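Local coordinates for protein apolipophorin-3b (Locusta migratoria, PDB 1AEP) that helps load diacylglycerol into the hemolymph lipoprotein lipophorin by covering its expanding hydrophobic surface, and so supports lipid transport during insect flight, at residues K60-K65 against E72-F77. Numbering follows the deposited sequence.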
loop_
_atom_site.group_PDB
_atom_site.type_symbol
_atom_site.label_atom_id
_atom_site.label_comp_id
_atom_site.label_asym_id
_atom_site.label_seq_id
_atom_site.Cartn_x
_atom_site.Cartn_y
_atom_site.Cartn_z
ATOM N N LYS A 60 -3.694 6.731 -12.547
ATOM C CA LYS A 60 -4.894 7.220 -13.163
ATOM C C LYS A 60 -4.498 7.917 -14.483
ATOM O O LYS A 60 -5.166 7.829 -15.503
ATOM C CB LYS A 60 -5.571 8.211 -12.220
ATOM C CG LYS A 60 -6.801 7.659 -11.522
ATOM C CD LYS A 60 -7.066 8.296 -10.166
ATOM C CE LYS A 60 -8.481 8.028 -9.695
ATOM N NZ LYS A 60 -8.767 8.544 -8.357
ATOM N N GLN A 61 -3.371 8.616 -14.402
ATOM C CA GLN A 61 -2.816 9.386 -15.511
ATOM C C GLN A 61 -2.395 8.528 -16.666
ATOM O O GLN A 61 -2.572 8.838 -17.847
ATOM C CB GLN A 61 -1.547 10.045 -14.982
ATOM C CG GLN A 61 -1.108 11.189 -15.890
ATOM C CD GLN A 61 0.383 11.244 -16.007
ATOM O OE1 GLN A 61 0.876 11.477 -17.104
ATOM N NE2 GLN A 61 1.068 11.013 -14.876
ATOM N N GLU A 62 -1.822 7.425 -16.287
ATOM C CA GLU A 62 -1.387 6.484 -17.264
ATOM C C GLU A 62 -2.578 5.941 -18.039
ATOM O O GLU A 62 -2.574 5.862 -19.267
ATOM C CB GLU A 62 -0.704 5.361 -16.500
ATOM C CG GLU A 62 0.045 4.388 -17.419
ATOM C CD GLU A 62 1.141 5.061 -18.172
ATOM O OE1 GLU A 62 1.644 6.129 -17.826
ATOM O OE2 GLU A 62 1.483 4.378 -19.237
ATOM N N ALA A 63 -3.607 5.573 -17.289
ATOM C CA ALA A 63 -4.793 4.998 -17.873
ATOM C C ALA A 63 -5.336 5.882 -18.974
ATOM O O ALA A 63 -5.905 5.411 -19.949
ATOM C CB ALA A 63 -5.826 4.799 -16.768
ATOM N N GLU A 64 -5.154 7.167 -18.780
ATOM C CA GLU A 64 -5.638 8.143 -19.709
ATOM C C GLU A 64 -4.986 8.010 -21.051
ATOM O O GLU A 64 -5.485 8.548 -22.033
ATOM C CB GLU A 64 -5.255 9.560 -19.245
ATOM C CG GLU A 64 -6.337 10.288 -18.487
ATOM C CD GLU A 64 -7.748 9.926 -18.864
ATOM O OE1 GLU A 64 -7.962 9.957 -20.152
ATOM O OE2 GLU A 64 -8.640 9.731 -18.043
ATOM N N LYS A 65 -3.845 7.348 -21.079
ATOM C CA LYS A 65 -3.121 7.221 -22.338
ATOM C C LYS A 65 -3.417 5.979 -23.141
ATOM O O LYS A 65 -3.039 5.895 -24.303
ATOM C CB LYS A 65 -1.657 7.122 -22.145
ATOM C CG LYS A 65 -1.178 7.911 -20.974
ATOM C CD LYS A 65 0.323 7.987 -21.006
ATOM C CE LYS A 65 0.907 9.058 -20.095
ATOM N NZ LYS A 65 2.334 8.811 -19.791
ATOM N N GLU A 72 -9.562 1.054 -18.489
ATOM C CA GLU A 72 -10.670 1.009 -17.577
ATOM C C GLU A 72 -10.220 0.382 -16.266
ATOM O O GLU A 72 -10.268 0.975 -15.169
ATOM C CB GLU A 72 -11.778 0.058 -18.206
ATOM C CG GLU A 72 -13.111 0.674 -18.765
ATOM C CD GLU A 72 -13.605 0.147 -20.117
ATOM O OE1 GLU A 72 -13.933 -1.134 -20.066
ATOM O OE2 GLU A 72 -13.661 0.832 -21.136
ATOM N N GLN A 73 -9.735 -0.828 -16.394
ATOM C CA GLN A 73 -9.289 -1.611 -15.293
ATOM C C GLN A 73 -8.143 -0.998 -14.526
ATOM O O GLN A 73 -8.010 -1.263 -13.341
ATOM C CB GLN A 73 -8.840 -2.923 -15.887
ATOM C CG GLN A 73 -10.083 -3.748 -16.279
ATOM C CD GLN A 73 -9.789 -5.229 -16.411
ATOM O OE1 GLN A 73 -10.069 -6.014 -15.471
ATOM N NE2 GLN A 73 -9.261 -5.599 -17.590
ATOM N N LEU A 74 -7.303 -0.228 -15.220
ATOM C CA LEU A 74 -6.159 0.423 -14.605
ATOM C C LEU A 74 -6.633 1.528 -13.678
ATOM O O LEU A 74 -6.232 1.641 -12.513
ATOM C CB LEU A 74 -5.180 0.952 -15.655
ATOM C CG LEU A 74 -3.995 1.611 -14.975
ATOM C CD1 LEU A 74 -3.474 0.641 -13.949
ATOM C CD2 LEU A 74 -2.931 1.900 -15.990
ATOM N N ASN A 75 -7.542 2.330 -14.221
ATOM C CA ASN A 75 -8.166 3.417 -13.510
ATOM C C ASN A 75 -8.895 2.862 -12.296
ATOM O O ASN A 75 -8.814 3.394 -11.197
ATOM C CB ASN A 75 -9.126 4.133 -14.463
ATOM C CG ASN A 75 -9.373 5.569 -14.102
ATOM O OD1 ASN A 75 -10.185 5.857 -13.217
ATOM N ND2 ASN A 75 -8.660 6.484 -14.795
ATOM N N ALA A 76 -9.583 1.750 -12.507
ATOM C CA ALA A 76 -10.292 1.086 -11.426
ATOM C C ALA A 76 -9.366 0.738 -10.282
ATOM O O ALA A 76 -9.622 1.064 -9.127
ATOM C CB ALA A 76 -10.868 -0.218 -11.947
ATOM N N PHE A 77 -8.291 0.029 -10.601
ATOM C CA PHE A 77 -7.342 -0.387 -9.609
ATOM C C PHE A 77 -6.896 0.763 -8.762
ATOM O O PHE A 77 -6.882 0.700 -7.538
ATOM C CB PHE A 77 -6.173 -1.023 -10.298
ATOM C CG PHE A 77 -5.002 -1.301 -9.399
ATOM C CD1 PHE A 77 -5.087 -2.152 -8.309
ATOM C CD2 PHE A 77 -3.743 -0.802 -9.712
ATOM C CE1 PHE A 77 -3.970 -2.449 -7.535
ATOM C CE2 PHE A 77 -2.624 -1.066 -8.934
ATOM C CZ PHE A 77 -2.727 -1.878 -7.817
#
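Van der Waals packing of Ala63 against Leu74 and Asn75 joins the C-terminal part of helix 36-63 to helix 69-83, next to the short connection between these consecutive helices at one end of the molecule. The methyl of Ala63 points at the facing helix and sits between its two partners, with CB 4.1 Å from CB of Leu74 and 3.8 Å from ND2 of Asn75. Leu74, with CG anti to the backbone N (chi1 -179°), lays CD2 alongside the backbone at Ala63, 4.0 Å from the Ala63 N. Leu74 CD2 also meets the aliphatic part of Glu62, whose CG lies 4.1 Å away; a bend at chi2 (62°) then turns the carboxylate away, where OE2 is hydrogen-bonded to His66 NE2, while OE1 forms a long salt bridge (3.4 Å, a weak hydrogen bond) with Lys65 NZ. On the more open side, the Asn75 side chain crosses that of Lys60 at about a right angle, ND2 being 3.9 Å from Lys60 CG. That nitrogen also approaches the Lys60 carbonyl O at 3.8 Å, too far for a hydrogen bond, so the amide serves here as a packing surface. An alanine in place of Asn75 would probably open a gap beside Lys60 CG and the Ala63 methyl, leaving the lysine chain freer to move. Inward, Leu74 also touches Leu59 of its partner helix 36-63 and Leu134 of helix 131-154. Such packing between consecutive amphipathic helices, with Leu74 buried and Lys60 and Asn75 on the partly exposed side, belongs to the five-helix bundle of apolipophorin III.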